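Local coordinates for putative acyl-[acyl-carrier-protein] desaturase DesA2 (Mycobacterium tuberculosis, PDB 1ZA0) that probably introduces double bonds into acyl chains carried on acyl carrier protein during mycobacterial fatty acid synthesis, using a two-metal centre in a helical bundle, at residues 151-156 with 209-214; 213-218 with 261-266. All coordinates share one frame; numbering follows the deposited sequence.

Interaction 1: 151-156 with 209-214; sequences TLVYMA and DETIAA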
loop_
_atom_site.group_PDB
_atom_site.type_symbol
_atom_site.label_atom_id
_atom_site.label_comp_id
_atom_site.label_asym_id
_atom_site.label_seq_id
_atom_site.Cartn_x
_atom_site.Cartn_y
_atom_site.Cartn_z
ATOM N N THR A 151 5.918 15.219 -3.827
ATOM C CA THR A 151 4.989 14.201 -4.228
ATOM C C THR A 151 5.748 12.866 -4.370
ATOM O O THR A 151 5.217 11.803 -3.968
ATOM C CB THR A 151 4.284 14.600 -5.572
ATOM O OG1 THR A 151 3.377 15.705 -5.360
ATOM C CG2 THR A 151 3.374 13.523 -6.080
ATOM N N LEU A 152 6.956 12.912 -4.981
ATOM C CA LEU A 152 7.714 11.694 -5.200
ATOM C C LEU A 152 8.194 11.166 -3.872
ATOM O O LEU A 152 8.217 9.962 -3.678
ATOM C CB LEU A 152 8.873 11.882 -6.195
ATOM C CG LEU A 152 8.503 12.255 -7.625
ATOM C CD1 LEU A 152 9.796 12.739 -8.465
ATOM C CD2 LEU A 152 7.798 11.096 -8.321
ATOM N N VAL A 153 8.575 12.058 -2.957
ATOM C CA VAL A 153 9.048 11.679 -1.644
ATOM C C VAL A 153 7.880 11.018 -0.847
ATOM O O VAL A 153 8.070 9.987 -0.266
ATOM C CB VAL A 153 9.579 12.884 -0.888
ATOM C CG1 VAL A 153 9.783 12.580 0.609
ATOM C CG2 VAL A 153 10.938 13.375 -1.574
ATOM N N TYR A 154 6.713 11.665 -0.860
ATOM C CA TYR A 154 5.523 11.134 -0.221
ATOM C C TYR A 154 5.221 9.710 -0.724
ATOM O O TYR A 154 5.013 8.834 0.081
ATOM C CB TYR A 154 4.314 12.049 -0.453
ATOM C CG TYR A 154 3.032 11.449 0.065
ATOM C CD1 TYR A 154 2.705 11.497 1.448
ATOM C CD2 TYR A 154 2.202 10.761 -0.776
ATOM C CE1 TYR A 154 1.498 10.891 1.922
ATOM C CE2 TYR A 154 1.023 10.175 -0.307
ATOM C CZ TYR A 154 0.696 10.238 1.022
ATOM O OH TYR A 154 -0.480 9.630 1.420
ATOM N N MET A 155 5.180 9.509 -2.035
ATOM C CA MET A 155 4.893 8.235 -2.604
ATOM C C MET A 155 5.929 7.162 -2.237
ATOM O O MET A 155 5.549 6.009 -2.000
ATOM C CB MET A 155 4.774 8.323 -4.105
ATOM C CG MET A 155 3.557 9.073 -4.598
ATOM S SD MET A 155 1.991 8.457 -3.945
ATOM C CE MET A 155 2.045 6.773 -4.709
ATOM N N ALA A 156 7.202 7.539 -2.103
ATOM C CA ALA A 156 8.188 6.558 -1.723
ATOM C C ALA A 156 7.942 6.033 -0.319
ATOM O O ALA A 156 8.033 4.802 -0.065
ATOM C CB ALA A 156 9.644 7.162 -1.864
ATOM N N ASP A 209 18.803 20.082 -1.831
ATOM C CA ASP A 209 18.348 20.595 -0.566
ATOM C C ASP A 209 16.829 20.624 -0.541
ATOM O O ASP A 209 16.241 20.589 0.521
ATOM C CB ASP A 209 18.883 22.015 -0.274
ATOM C CG ASP A 209 20.384 22.065 -0.101
ATOM O OD1 ASP A 209 20.967 21.197 0.598
ATOM O OD2 ASP A 209 21.055 22.965 -0.636
ATOM N N GLU A 210 16.231 20.752 -1.708
ATOM C CA GLU A 210 14.792 20.636 -1.906
ATOM C C GLU A 210 14.322 19.235 -1.460
ATOM O O GLU A 210 13.406 19.116 -0.640
ATOM C CB GLU A 210 14.471 20.848 -3.400
ATOM C CG GLU A 210 13.056 21.318 -3.683
ATOM C CD GLU A 210 12.696 21.219 -5.144
ATOM O OE1 GLU A 210 11.480 21.093 -5.443
ATOM O OE2 GLU A 210 13.627 21.231 -6.009
ATOM N N THR A 211 14.994 18.205 -1.995
ATOM C CA THR A 211 14.660 16.806 -1.723
ATOM C C THR A 211 14.833 16.473 -0.244
ATOM O O THR A 211 13.941 15.937 0.385
ATOM C CB THR A 211 15.439 15.901 -2.681
ATOM O OG1 THR A 211 15.186 16.326 -4.039
ATOM C CG2 THR A 211 14.893 14.453 -2.658
ATOM N N ILE A 212 15.929 16.916 0.350
ATOM C CA ILE A 212 16.163 16.739 1.764
ATOM C C ILE A 212 15.074 17.393 2.617
ATOM O O ILE A 212 14.591 16.770 3.586
ATOM C CB ILE A 212 17.619 17.180 2.183
ATOM C CG1 ILE A 212 18.649 16.221 1.551
ATOM C CG2 ILE A 212 17.798 17.183 3.695
ATOM C CD1 ILE A 212 20.126 16.586 1.752
ATOM N N ALA A 213 14.696 18.617 2.267
ATOM C CA ALA A 213 13.647 19.315 2.988
ATOM C C ALA A 213 12.321 18.583 2.874
ATOM O O ALA A 213 11.602 18.531 3.822
ATOM C CB ALA A 213 13.479 20.761 2.449
ATOM N N ALA A 214 12.023 18.071 1.692
ATOM C CA ALA A 214 10.826 17.286 1.483
ATOM C C ALA A 214 10.865 16.010 2.352
ATOM O O ALA A 214 9.881 15.674 2.988
ATOM C CB ALA A 214 10.645 16.990 0.037
#
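The one flat group used between Val-153 and Ala-214 is the backbone carbonyl of Ala-214. Val-153 lays CG1 over a face of it, 3.9 Å from Ala-214 O and 4.0 Å from Ala-214 C; no ring enters the contact. The other methyl, CG2, does the purely apolar work: it sits 4.0 Å from Ala-214 CB and 4.2 Å from Thr-211 CG2. With chi1 at 167°, CG1 stands opposite the backbone N of Val-153 and CG2 opposite its carbonyl carbon, which spreads the two methyls across the partner helix, one over its backbone and one among its side chains. Thr-211 can offer its methyl because OG1 is turned back to its own helix, hydrogen-bonded to the carbonyl of Thr-207. The small side chain of Ala-214 lets the backbones come close, with 6.7 Å between the CA atoms of Val-153 and Ala-214. Val-153 also touches Ile-215 and Arg-218, so it is a knob in a hole lined by Thr-211, Ala-214, Ile-215 and Arg-218: knobs-into-holes packing. Its side chain is about 11 Å from that of Glu-159, a metal ligand on the same helix. The contact thus sets helix 208-221 against helix 148-172, while Leu-152, one residue before the knob, packs on Leu-199 and Cys-203 of helix 176-206, and Thr-211 reaches Leu-204 of that helix.

Interaction 2: 213-218 with 261-266; sequences AAIAAR and WGLAGE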
loop_
_atom_site.group_PDB
_atom_site.type_symbol
_atom_site.label_atom_id
_atom_site.label_comp_id
_atom_site.label_asym_id
_atom_site.label_seq_id
_atom_site.Cartn_x
_atom_site.Cartn_y
_atom_site.Cartn_z
ATOM N N ALA A 213 14.696 18.617 2.267
ATOM C CA ALA A 213 13.647 19.315 2.988
ATOM C C ALA A 213 12.321 18.583 2.874
ATOM O O ALA A 213 11.602 18.531 3.822
ATOM C CB ALA A 213 13.479 20.761 2.449
ATOM N N ALA A 214 12.023 18.071 1.692
ATOM C CA ALA A 214 10.826 17.286 1.483
ATOM C C ALA A 214 10.865 16.010 2.352
ATOM O O ALA A 214 9.881 15.674 2.988
ATOM C CB ALA A 214 10.645 16.990 0.037
ATOM N N ILE A 215 12.015 15.360 2.460
ATOM C CA ILE A 215 12.112 14.140 3.238
ATOM C C ILE A 215 11.934 14.453 4.701
ATOM O O ILE A 215 11.224 13.720 5.438
ATOM C CB ILE A 215 13.465 13.403 2.948
ATOM C CG1 ILE A 215 13.503 12.915 1.503
ATOM C CG2 ILE A 215 13.658 12.268 3.964
ATOM C CD1 ILE A 215 14.895 12.488 0.994
ATOM N N ALA A 216 12.530 15.558 5.146
ATOM C CA ALA A 216 12.367 15.988 6.542
ATOM C C ALA A 216 10.918 16.250 6.900
ATOM O O ALA A 216 10.434 15.782 7.928
ATOM C CB ALA A 216 13.225 17.253 6.832
ATOM N N ALA A 217 10.208 16.936 6.025
ATOM C CA ALA A 217 8.813 17.330 6.312
ATOM C C ALA A 217 7.854 16.112 6.338
ATOM O O ALA A 217 6.994 16.020 7.214
ATOM C CB ALA A 217 8.351 18.366 5.299
ATOM N N ARG A 218 8.006 15.182 5.381
ATOM C CA ARG A 218 7.264 13.920 5.387
ATOM C C ARG A 218 7.591 13.062 6.596
ATOM O O ARG A 218 6.685 12.565 7.249
ATOM C CB ARG A 218 7.488 13.157 4.094
ATOM C CG ARG A 218 6.744 13.748 2.929
ATOM C CD ARG A 218 5.188 14.113 3.183
ATOM N NE ARG A 218 4.913 15.430 2.592
ATOM C CZ ARG A 218 5.009 16.637 3.203
ATOM N NH1 ARG A 218 4.779 17.720 2.485
ATOM N NH2 ARG A 218 5.282 16.794 4.495
ATOM N N TRP A 261 18.520 5.847 1.426
ATOM C CA TRP A 261 18.960 6.975 0.566
ATOM C C TRP A 261 20.359 7.507 0.896
ATOM O O TRP A 261 20.804 8.478 0.299
ATOM C CB TRP A 261 17.946 8.172 0.595
ATOM C CG TRP A 261 16.719 7.933 -0.313
ATOM C CD1 TRP A 261 16.709 7.458 -1.579
ATOM C CD2 TRP A 261 15.373 8.201 0.032
ATOM N NE1 TRP A 261 15.426 7.382 -2.060
ATOM C CE2 TRP A 261 14.579 7.855 -1.077
ATOM C CE3 TRP A 261 14.753 8.702 1.178
ATOM C CZ2 TRP A 261 13.213 7.937 -1.048
ATOM C CZ3 TRP A 261 13.432 8.845 1.196
ATOM C CH2 TRP A 261 12.643 8.457 0.081
ATOM N N GLY A 262 21.006 6.959 1.915
ATOM C CA GLY A 262 22.362 7.339 2.236
ATOM C C GLY A 262 22.359 8.571 3.111
ATOM O O GLY A 262 23.383 9.244 3.287
ATOM N N LEU A 263 21.203 8.872 3.686
ATOM C CA LEU A 263 21.046 10.141 4.399
ATOM C C LEU A 263 21.054 10.024 5.914
ATOM O O LEU A 263 20.585 10.942 6.579
ATOM C CB LEU A 263 19.767 10.853 3.944
ATOM C CG LEU A 263 19.733 11.239 2.470
ATOM C CD1 LEU A 263 18.354 11.722 2.064
ATOM C CD2 LEU A 263 20.836 12.262 2.104
ATOM N N ALA A 264 21.501 8.883 6.447
ATOM C CA ALA A 264 21.342 8.590 7.879
ATOM C C ALA A 264 22.024 9.618 8.787
ATOM O O ALA A 264 21.510 9.903 9.856
ATOM C CB ALA A 264 21.822 7.151 8.247
ATOM N N GLY A 265 23.136 10.193 8.337
ATOM C CA GLY A 265 23.860 11.190 9.110
ATOM C C GLY A 265 23.641 12.614 8.658
ATOM O O GLY A 265 24.311 13.533 9.094
ATOM N N GLU A 266 22.745 12.805 7.714
ATOM C CA GLU A 266 22.323 14.139 7.323
ATOM C C GLU A 266 21.785 14.900 8.530
ATOM O O GLU A 266 20.900 14.393 9.220
ATOM C CB GLU A 266 21.245 14.014 6.256
ATOM C CG GLU A 266 20.766 15.296 5.640
ATOM C CD GLU A 266 21.877 16.045 4.906
ATOM O OE1 GLU A 266 22.801 15.405 4.293
ATOM O OE2 GLU A 266 21.799 17.279 4.954
#
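Ile-215 meets both Leu-263 and Trp-261 through the end of its side chain, and all that passes between the segments is apolar. Aliphatic contact comes first: the delta methyls meet, Ile-215 CD1 lying 3.7 Å from Leu-263 CD1. The aromatic contact uses the benzene half of the indole, where the same methyl is 3.8 Å from Trp-261 CE3 and 3.9 Å from Trp-261 CZ3. Its approach to the ring is slanted, and Ile-215 CG1 follows at 4.1 Å from Trp-261 CZ3. An extended outer torsion, chi2 166°, points CD1 outward from the helix, to where Leu-263 and Trp-261 converge. The polar bonds lie around this apolar centre. Trp-261 NE1 is hydrogen-bonded to the carbonyl of Ala-197 on helix 176-206, and the indole makes a cation-pi contact with Arg-257, so the ring is held from elsewhere while it offers carbon to Ile-215. Backbone geometry sets the loop's course: Gly-262, with phi at 85°, ends helix 247-260 in a Schellman motif, and a type I turn from Leu-263 to Glu-266 follows, with Glu-266 N bonded to Leu-263 O at 3.1 Å. Ile-258 and Leu-269 touch both Ile-215 and Leu-263. With no hydrogen bond or charge pair across it, this buried junction of helix and loop rests on shape and dispersion, and on the exclusion of water.

Both contacts are buried and lie toward one end of the subunit, their centres about 8 Å apart, and both use helix 208-221. Interaction 1 is helix against helix, where the small Ala-214 allows close backbones and a carbonyl shares in the packing; interaction 2 joins the helix to the loop after helix 247-260, over a longer gap bridged by large side chains. They meet directly: Val-153 CG1 touches Ile-215 CG1 at 3.8 Å, and Ala-156 CB lies 3.7 Å from Trp-261 CZ2. Helix 148-172, helix 208-221 and the loop therefore share one continuous apolar core. Neither has a hydrogen bond across it; interaction 1 sets methyls against methyls and a carbonyl, interaction 2 against methyl and indole.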